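Local coordinates for protein MdcA (Pseudomonas aeruginosa, PDB 5VIT) that serves as the alpha subunit of malonate decarboxylase and, as in related enzymes, probably transfers the acyl carrier protein from acetyl to malonate, at residues R15-K18 with Q19-E23; A438-V441 with A442-T445; E501-R504 with M505-G509; A531-I534 with A535-V538. All blocks are in the same frame, centred on the assembly; numbering follows the deposited sequence.

Contact 1. Residues R15-K18 with Q19-E23; sequences RQEK and QRRLE
R15-K18 and Q19-E23 are consecutive turns of one alpha helix, joined by i to i+4 backbone bonds such as R20 N to Q16 O at 3.0 Å and L22 N to K18 O at 3.0 Å. The side-chain contact centres on E17, whose carboxylate meets two arginines. CG of E17 is anti to the backbone N (chi1 166°), and a bend at chi2 then turns the acid forward along the helix toward R20 and R21. OE2 accepts from R21 NE at 2.8 Å. This bond is nearly straight, 170° at the hydrogen. It approaches OE2 from the anti side, and the two flat groups stand at right angles, with the acid at the edge of the guanidinium. OE1 sits 2.9 Å from R20 NH1, but over a face of that guanidinium. The oxygen is well off the plane in which the N-H bonds lie, which leaves a purely electrostatic pair. E17 therefore grips R21 with direction and R20 without it. R21 is shared: its NH1 also meets D51 in a salt bridge and the backbone O of L46. K18 runs out extended and pairs through NZ with D211; its CE passes 4.3 Å from L22 CD1. This is a salt-bridge network of the i to i+3 and i to i+4 kind, on a surface helix whose K18 and R21 touch I185 in strand 185-190 of the parallel sheet.

Contact 2. Residues A438-V441 with A442-T445; sequences ALEV and ARQT
L439 slips under the end of R443: its CB lies over one face of the guanidinium, 4.1 Å from NH2. R443 reaches back along the helix to do this. Its CG is anti to the carbonyl carbon (chi1 -58°), and the chain stays extended to NE. The same guanidinium meets E440 at its edge. NH1 gives a hydrogen bond to E440 OE2 at 2.8 Å as part of a salt bridge, and the acid oxygen is nearly in the guanidinium plane. The two side chains cross at about a right angle. OE2 is met on its anti side, with the donor tilted somewhat out of the carboxylate plane.

The other oxygen of E440 serves Q444. NE2 of Q444 donates to E440 OE1 at 2.8 Å; OE1 lies close to the amide plane and is met nearly in line with its C-O bond. Both carboxylate oxygens thus have a partner on the following turn, one charged and one neutral, which should fix the rotation of the acid. NH1 of R443 also lies close to the like-charged R435, so E440 probably offsets some of that charge.

V441 and T445 lie side by side on another part of the helix, with V441 CG1 4.1 Å from T445 OG1. V441 is buried against V371 and M447, while A438 touches P451 and L439 touches A450. Helix 437-445 belongs to the connection between strands 416-420 and 461-464, parallel neighbours in the mixed sheet.

Contact 3. Residues E501-R504 with M505-G509; sequences ETQR and MRREG
R504 and E508 form a salt bridge one helical turn apart, with R504 NE 3.0 Å from E508 OE2. The hydrogen bond in it is weak, bent to 126° at the hydrogen, and the guanidinium and carboxylate planes stand nearly at right angles. CG of E508 is anti to the carbonyl carbon (chi1 -64°), and the chain extends from there to lay the acid beside R504.

R507 comes to R504 from another side. Its NH2 stands over a face of the R504 guanidinium, off centre, and is 3.5 Å from R504 NH1. These are like charges, but acids lie close by. E508 OE2 also pairs with a basic side chain from the chain of another protein. R504 NH2 finds its stronger partner in an acidic side chain on the chain of another protein. Charges of this helix and of its protein partners therefore interlock here, and they probably moderate one another.

The other flank of the helix is held within the chain. The methyl CG2 of T502 touches R506 CG at 3.9 Å, and R506 NH1 goes on to a salt bridge with D516. T502 OG1 is hydrogen-bonded to H497. M505 is buried, packed on I511 of strand 511-512 and on M483 and A486 of helix 477-486.

At the end of the helix G509 takes a positive phi of 77°, and its N bonds to R506 O at 3.1 Å. This is a Schellman motif, here closing a short charged helix at an interface between proteins of the assembly.

Contact 4. Residues A531-I534 with A535-V538; sequences AKSI and AELV
A531 and S533 are extended, with a kink at K532 between them, and from I534 the chain turns into the helix that A535-V538 continue. The first regular backbone bonds are L537 N to S533 O at 3.1 Å and V538 N to I534 O at 2.9 Å. OG of S533 sits between its own backbone N and carbonyl carbon (chi1 64°). From there it accepts from E536 N at 3.2 Å, with 148° at the hydrogen. OG also lies close against E536 CG. S533 is thus the N-cap of helix 534-540, its hydroxyl taking up an amide of the first turn that has no full helical partner; the bond from the same N to S533 O is weak.

E536 reaches back past the cap. OE1 accepts from K532 N at 2.9 Å, the donor lying above the carboxylate plane. A negative group beside the start of a helix would be favoured by the helix dipole. A water joins the two side chains further out: it accepts from K532 NZ at 2.9 Å and donates to E536 OE1 at 2.8 Å. K532 NZ is also bonded to L529 O.

Apolar groups close the inner side. A531 CB meets L537 CD2 at 3.5 Å, and I534 CD1 lies near L537 CD1. I534 and L537 both rest on P230, and V538 touches P547 near the C-terminus.

The four contacts come in series along the chain, each within one continuous stretch, and none touches another. Contact 1 is on helix 13-23, beside strand 185-190 of the parallel sheet. Contacts 2 and 3 belong to the region of the mixed sheet, their centres 37 Å apart. Contact 2 lies between two of its parallel strands along the chain, and contact 3 packs on strand 511-512 at one edge of that sheet. Contacts 1 and 3 lie on opposite sides of the chain's centre, with centres 69 Å apart. Contact 4, its centre 40 Å from that of contact 3, rests on residues 229-230, in the chain linking the two sheets. Of the four, only contact 3 meets other chains, about 36 Å from the centre of the chain.

Contact 1. Residues R15-K18 with Q19-E23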
# COMPACT_ATOMS: atom_id res chain seq x y z
N ARG A 15 54.19 21.86 19.60
CA ARG A 15 54.27 22.05 21.04
C ARG A 15 54.96 23.37 21.33
O ARG A 15 54.62 24.05 22.30
CB ARG A 15 55.02 20.88 21.70
CG ARG A 15 55.37 21.07 23.17
CD ARG A 15 55.93 19.78 23.74
NE ARG A 15 55.20 18.63 23.19
CZ ARG A 15 54.34 17.88 23.87
NH1 ARG A 15 54.12 18.13 25.16
NH2 ARG A 15 53.70 16.88 23.27
N GLN A 16 55.92 23.74 20.48
CA GLN A 16 56.62 25.01 20.67
C GLN A 16 55.67 26.16 20.34
O GLN A 16 55.58 27.13 21.10
CB GLN A 16 57.91 25.06 19.83
CG GLN A 16 58.99 24.03 20.27
CD GLN A 16 60.30 24.11 19.46
OE1 GLN A 16 60.29 24.11 18.23
NE2 GLN A 16 61.43 24.17 20.17
N GLU A 17 54.94 26.05 19.24
CA GLU A 17 53.97 27.08 18.85
C GLU A 17 52.90 27.28 19.93
O GLU A 17 52.54 28.42 20.24
CB GLU A 17 53.32 26.73 17.50
CG GLU A 17 52.08 27.53 17.16
CD GLU A 17 52.37 28.99 16.86
OE1 GLU A 17 53.56 29.34 16.65
OE2 GLU A 17 51.41 29.80 16.82
N LYS A 18 52.41 26.19 20.51
CA LYS A 18 51.48 26.30 21.63
C LYS A 18 52.12 27.04 22.80
O LYS A 18 51.49 27.90 23.43
CB LYS A 18 50.99 24.93 22.10
CG LYS A 18 49.83 25.01 23.09
CD LYS A 18 49.49 23.68 23.74
CE LYS A 18 48.30 23.82 24.66
NZ LYS A 18 48.13 22.66 25.58
N GLN A 19 53.37 26.71 23.09
CA GLN A 19 54.06 27.32 24.21
C GLN A 19 54.16 28.85 24.06
O GLN A 19 53.95 29.58 25.03
CB GLN A 19 55.45 26.70 24.37
CG GLN A 19 55.80 26.37 25.79
CD GLN A 19 54.67 25.67 26.52
OE1 GLN A 19 54.35 24.51 26.23
NE2 GLN A 19 54.04 26.36 27.47
N ARG A 20 54.43 29.31 22.85
CA ARG A 20 54.54 30.74 22.55
C ARG A 20 53.18 31.45 22.65
O ARG A 20 53.11 32.60 23.09
CB ARG A 20 55.15 30.95 21.15
CG ARG A 20 54.43 31.95 20.26
CD ARG A 20 55.01 31.98 18.85
NE ARG A 20 54.14 32.67 17.89
CZ ARG A 20 54.22 32.55 16.56
NH1 ARG A 20 55.14 31.75 16.02
NH2 ARG A 20 53.39 33.22 15.77
N ARG A 21 52.11 30.77 22.24
CA ARG A 21 50.77 31.35 22.36
C ARG A 21 50.39 31.52 23.83
O ARG A 21 49.86 32.56 24.23
CB ARG A 21 49.73 30.49 21.63
CG ARG A 21 49.90 30.44 20.11
CD ARG A 21 48.77 29.63 19.48
NE ARG A 21 48.93 29.42 18.04
CZ ARG A 21 47.92 29.19 17.21
NH1 ARG A 21 46.68 29.16 17.67
NH2 ARG A 21 48.15 28.99 15.92
N LEU A 22 50.68 30.49 24.63
CA LEU A 22 50.34 30.48 26.05
C LEU A 22 51.02 31.61 26.82
O LEU A 22 50.44 32.17 27.76
CB LEU A 22 50.73 29.13 26.67
CG LEU A 22 49.90 27.90 26.31
CD1 LEU A 22 50.37 26.67 27.09
CD2 LEU A 22 48.43 28.15 26.57
N GLU A 23 52.24 31.96 26.44
CA GLU A 23 52.96 33.00 27.16
C GLU A 23 52.47 34.39 26.77
O GLU A 23 52.63 35.34 27.53
CB GLU A 23 54.47 32.87 26.92
CG GLU A 23 55.29 33.08 28.19
CD GLU A 23 55.16 31.92 29.17
OE1 GLU A 23 54.81 30.80 28.74
OE2 GLU A 23 55.39 32.13 30.38

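Contact 2. Residues A438-V441 with A442-T445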
# COMPACT_ATOMS: atom_id res chain seq x y z
N ALA A 438 19.01 20.59 -5.61
CA ALA A 438 20.42 20.38 -5.28
C ALA A 438 21.35 20.36 -6.50
O ALA A 438 22.54 20.69 -6.38
CB ALA A 438 20.58 19.10 -4.49
N LEU A 439 20.84 19.95 -7.66
CA LEU A 439 21.65 19.88 -8.87
C LEU A 439 22.13 21.27 -9.29
O LEU A 439 23.33 21.48 -9.50
CB LEU A 439 20.88 19.22 -10.02
CG LEU A 439 20.58 17.74 -9.82
CD1 LEU A 439 20.05 17.15 -11.11
CD2 LEU A 439 21.83 17.03 -9.42
N GLU A 440 21.19 22.21 -9.39
CA GLU A 440 21.51 23.60 -9.73
C GLU A 440 22.31 24.30 -8.64
O GLU A 440 23.17 25.12 -8.93
CB GLU A 440 20.24 24.39 -10.03
CG GLU A 440 20.06 24.67 -11.50
CD GLU A 440 21.28 25.35 -12.11
OE1 GLU A 440 21.70 26.42 -11.61
OE2 GLU A 440 21.82 24.80 -13.09
N VAL A 441 22.03 23.99 -7.39
CA VAL A 441 22.82 24.55 -6.31
C VAL A 441 24.30 24.15 -6.46
O VAL A 441 25.20 24.97 -6.26
CB VAL A 441 22.30 24.11 -4.95
CG1 VAL A 441 23.23 24.56 -3.84
CG2 VAL A 441 20.90 24.69 -4.74
N ALA A 442 24.55 22.91 -6.85
CA ALA A 442 25.92 22.45 -7.01
C ALA A 442 26.59 23.24 -8.14
O ALA A 442 27.74 23.70 -7.99
CB ALA A 442 25.97 20.96 -7.28
N ARG A 443 25.87 23.40 -9.25
CA ARG A 443 26.42 24.13 -10.38
C ARG A 443 26.71 25.59 -10.00
O ARG A 443 27.76 26.11 -10.35
CB ARG A 443 25.47 24.06 -11.58
CG ARG A 443 25.17 22.64 -12.04
CD ARG A 443 24.50 22.59 -13.40
NE ARG A 443 23.89 21.28 -13.67
CZ ARG A 443 22.57 21.04 -13.63
NH1 ARG A 443 21.71 22.03 -13.37
NH2 ARG A 443 22.10 19.82 -13.89
N GLN A 444 25.80 26.22 -9.26
CA GLN A 444 25.99 27.62 -8.85
C GLN A 444 27.08 27.79 -7.80
O GLN A 444 27.70 28.84 -7.72
CB GLN A 444 24.68 28.21 -8.31
CG GLN A 444 23.53 28.15 -9.30
CD GLN A 444 23.67 29.16 -10.42
OE1 GLN A 444 24.21 30.25 -10.22
NE2 GLN A 444 23.21 28.79 -11.61
N THR A 445 27.29 26.75 -6.99
CA THR A 445 28.21 26.82 -5.85
C THR A 445 29.59 26.22 -6.21
O THR A 445 30.57 26.39 -5.49
CB THR A 445 27.57 26.13 -4.61
OG1 THR A 445 26.54 26.98 -4.10
CG2 THR A 445 28.55 25.86 -3.50

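Contact 3. Residues E501-R504 with M505-G509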
# COMPACT_ATOMS: atom_id res chain seq x y z
N GLU A 501 -2.30 0.31 -12.57
CA GLU A 501 -1.17 -0.51 -12.14
C GLU A 501 -1.13 -0.67 -10.62
O GLU A 501 -0.43 -1.53 -10.09
CB GLU A 501 0.16 0.08 -12.65
CG GLU A 501 0.36 0.03 -14.17
CD GLU A 501 0.26 -1.38 -14.75
OE1 GLU A 501 0.62 -2.35 -14.05
OE2 GLU A 501 -0.20 -1.52 -15.90
N THR A 502 -1.88 0.17 -9.91
CA THR A 502 -1.83 0.15 -8.45
C THR A 502 -2.23 -1.20 -7.84
O THR A 502 -1.57 -1.68 -6.91
CB THR A 502 -2.72 1.26 -7.84
OG1 THR A 502 -2.23 2.52 -8.25
CG2 THR A 502 -2.72 1.21 -6.30
N GLN A 503 -3.28 -1.84 -8.38
CA GLN A 503 -3.80 -3.08 -7.80
C GLN A 503 -2.74 -4.18 -7.78
O GLN A 503 -2.55 -4.87 -6.78
CB GLN A 503 -5.04 -3.57 -8.56
CG GLN A 503 -5.66 -4.86 -7.99
CD GLN A 503 -5.15 -6.15 -8.66
OE1 GLN A 503 -4.68 -6.15 -9.82
NE2 GLN A 503 -5.23 -7.26 -7.92
N ARG A 504 -2.05 -4.33 -8.90
CA ARG A 504 -0.97 -5.29 -9.01
C ARG A 504 0.16 -5.03 -8.01
O ARG A 504 0.68 -5.96 -7.39
CB ARG A 504 -0.41 -5.26 -10.44
CG ARG A 504 0.83 -6.10 -10.67
CD ARG A 504 0.82 -6.60 -12.10
NE ARG A 504 1.44 -7.90 -12.19
CZ ARG A 504 0.85 -8.99 -12.69
NH1 ARG A 504 -0.40 -8.93 -13.14
NH2 ARG A 504 1.53 -10.13 -12.73
N MET A 505 0.54 -3.76 -7.86
CA MET A 505 1.62 -3.42 -6.95
C MET A 505 1.20 -3.71 -5.51
O MET A 505 2.00 -4.19 -4.71
CB MET A 505 2.01 -1.96 -7.13
CG MET A 505 2.50 -1.70 -8.56
SD MET A 505 3.06 -0.01 -8.87
CE MET A 505 4.60 -0.01 -7.98
N ARG A 506 -0.08 -3.48 -5.22
CA ARG A 506 -0.64 -3.81 -3.91
C ARG A 506 -0.58 -5.31 -3.61
O ARG A 506 -0.07 -5.75 -2.58
CB ARG A 506 -2.09 -3.36 -3.85
CG ARG A 506 -2.27 -1.86 -3.94
CD ARG A 506 -3.19 -1.45 -2.86
NE ARG A 506 -4.54 -1.19 -3.27
CZ ARG A 506 -5.59 -1.29 -2.47
NH1 ARG A 506 -5.45 -1.71 -1.22
NH2 ARG A 506 -6.80 -0.99 -2.94
N ARG A 507 -1.12 -6.08 -4.54
CA ARG A 507 -1.17 -7.51 -4.46
C ARG A 507 0.22 -8.16 -4.36
O ARG A 507 0.41 -9.09 -3.60
CB ARG A 507 -1.92 -8.05 -5.67
CG ARG A 507 -2.37 -9.49 -5.53
CD ARG A 507 -3.21 -9.91 -6.74
NE ARG A 507 -2.70 -9.38 -8.01
CZ ARG A 507 -1.62 -9.92 -8.61
NH1 ARG A 507 -1.00 -10.97 -8.03
NH2 ARG A 507 -1.15 -9.44 -9.77
N GLU A 508 1.19 -7.64 -5.12
CA GLU A 508 2.56 -8.16 -5.07
C GLU A 508 3.35 -7.70 -3.84
O GLU A 508 4.47 -8.13 -3.63
CB GLU A 508 3.30 -7.80 -6.35
CG GLU A 508 2.66 -8.48 -7.55
CD GLU A 508 3.35 -8.19 -8.84
OE1 GLU A 508 4.21 -7.29 -8.87
OE2 GLU A 508 3.03 -8.87 -9.84
N GLY A 509 2.76 -6.82 -3.04
CA GLY A 509 3.42 -6.31 -1.86
C GLY A 509 4.48 -5.25 -2.12
O GLY A 509 5.26 -4.95 -1.22

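Contact 4. Residues A531-I534 with A535-V538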
# COMPACT_ATOMS: atom_id res chain seq x y z
N ALA A 531 -0.74 12.84 23.96
CA ALA A 531 -0.77 14.18 24.52
C ALA A 531 -1.06 15.18 23.40
O ALA A 531 -0.49 15.06 22.31
CB ALA A 531 0.54 14.51 25.20
N LYS A 532 -1.92 16.16 23.66
CA LYS A 532 -2.38 17.10 22.61
C LYS A 532 -1.63 18.42 22.58
O LYS A 532 -1.83 19.23 21.67
CB LYS A 532 -3.87 17.40 22.79
CG LYS A 532 -4.80 16.52 21.97
CD LYS A 532 -5.11 15.31 22.71
CE LYS A 532 -6.14 14.48 22.00
NZ LYS A 532 -6.15 13.19 22.70
N SER A 533 -0.79 18.65 23.59
CA SER A 533 -0.20 19.97 23.82
C SER A 533 1.03 19.84 24.69
O SER A 533 1.24 18.81 25.32
CB SER A 533 -1.20 20.90 24.50
OG SER A 533 -1.52 20.37 25.79
N ILE A 534 1.84 20.89 24.74
CA ILE A 534 2.95 20.95 25.68
C ILE A 534 2.49 20.76 27.13
O ILE A 534 3.08 19.97 27.88
CB ILE A 534 3.69 22.28 25.54
CG1 ILE A 534 4.36 22.35 24.15
CG2 ILE A 534 4.72 22.45 26.64
CD1 ILE A 534 5.51 21.35 24.01
N ALA A 535 1.42 21.44 27.53
CA ALA A 535 0.90 21.31 28.89
C ALA A 535 0.55 19.85 29.22
O ALA A 535 0.74 19.41 30.36
CB ALA A 535 -0.32 22.21 29.10
N GLU A 536 0.07 19.10 28.23
CA GLU A 536 -0.26 17.69 28.47
C GLU A 536 1.00 16.84 28.54
O GLU A 536 1.02 15.82 29.22
CB GLU A 536 -1.22 17.17 27.39
CG GLU A 536 -2.60 17.83 27.47
CD GLU A 536 -3.73 17.01 26.83
OE1 GLU A 536 -3.45 16.03 26.09
OE2 GLU A 536 -4.90 17.36 27.05
N LEU A 537 2.05 17.27 27.84
CA LEU A 537 3.35 16.62 27.96
C LEU A 537 3.87 16.81 29.40
O LEU A 537 4.39 15.88 30.00
CB LEU A 537 4.35 17.17 26.92
CG LEU A 537 4.12 16.75 25.45
CD1 LEU A 537 5.19 17.28 24.48
CD2 LEU A 537 3.99 15.23 25.32
N VAL A 538 3.72 18.02 29.96
CA VAL A 538 4.20 18.27 31.31
C VAL A 538 3.45 17.38 32.29
O VAL A 538 4.04 16.77 33.19
CB VAL A 538 4.04 19.75 31.71
CG1 VAL A 538 4.43 19.96 33.18
CG2 VAL A 538 4.87 20.65 30.79
O HOH W 1 -5.24 13.94 25.40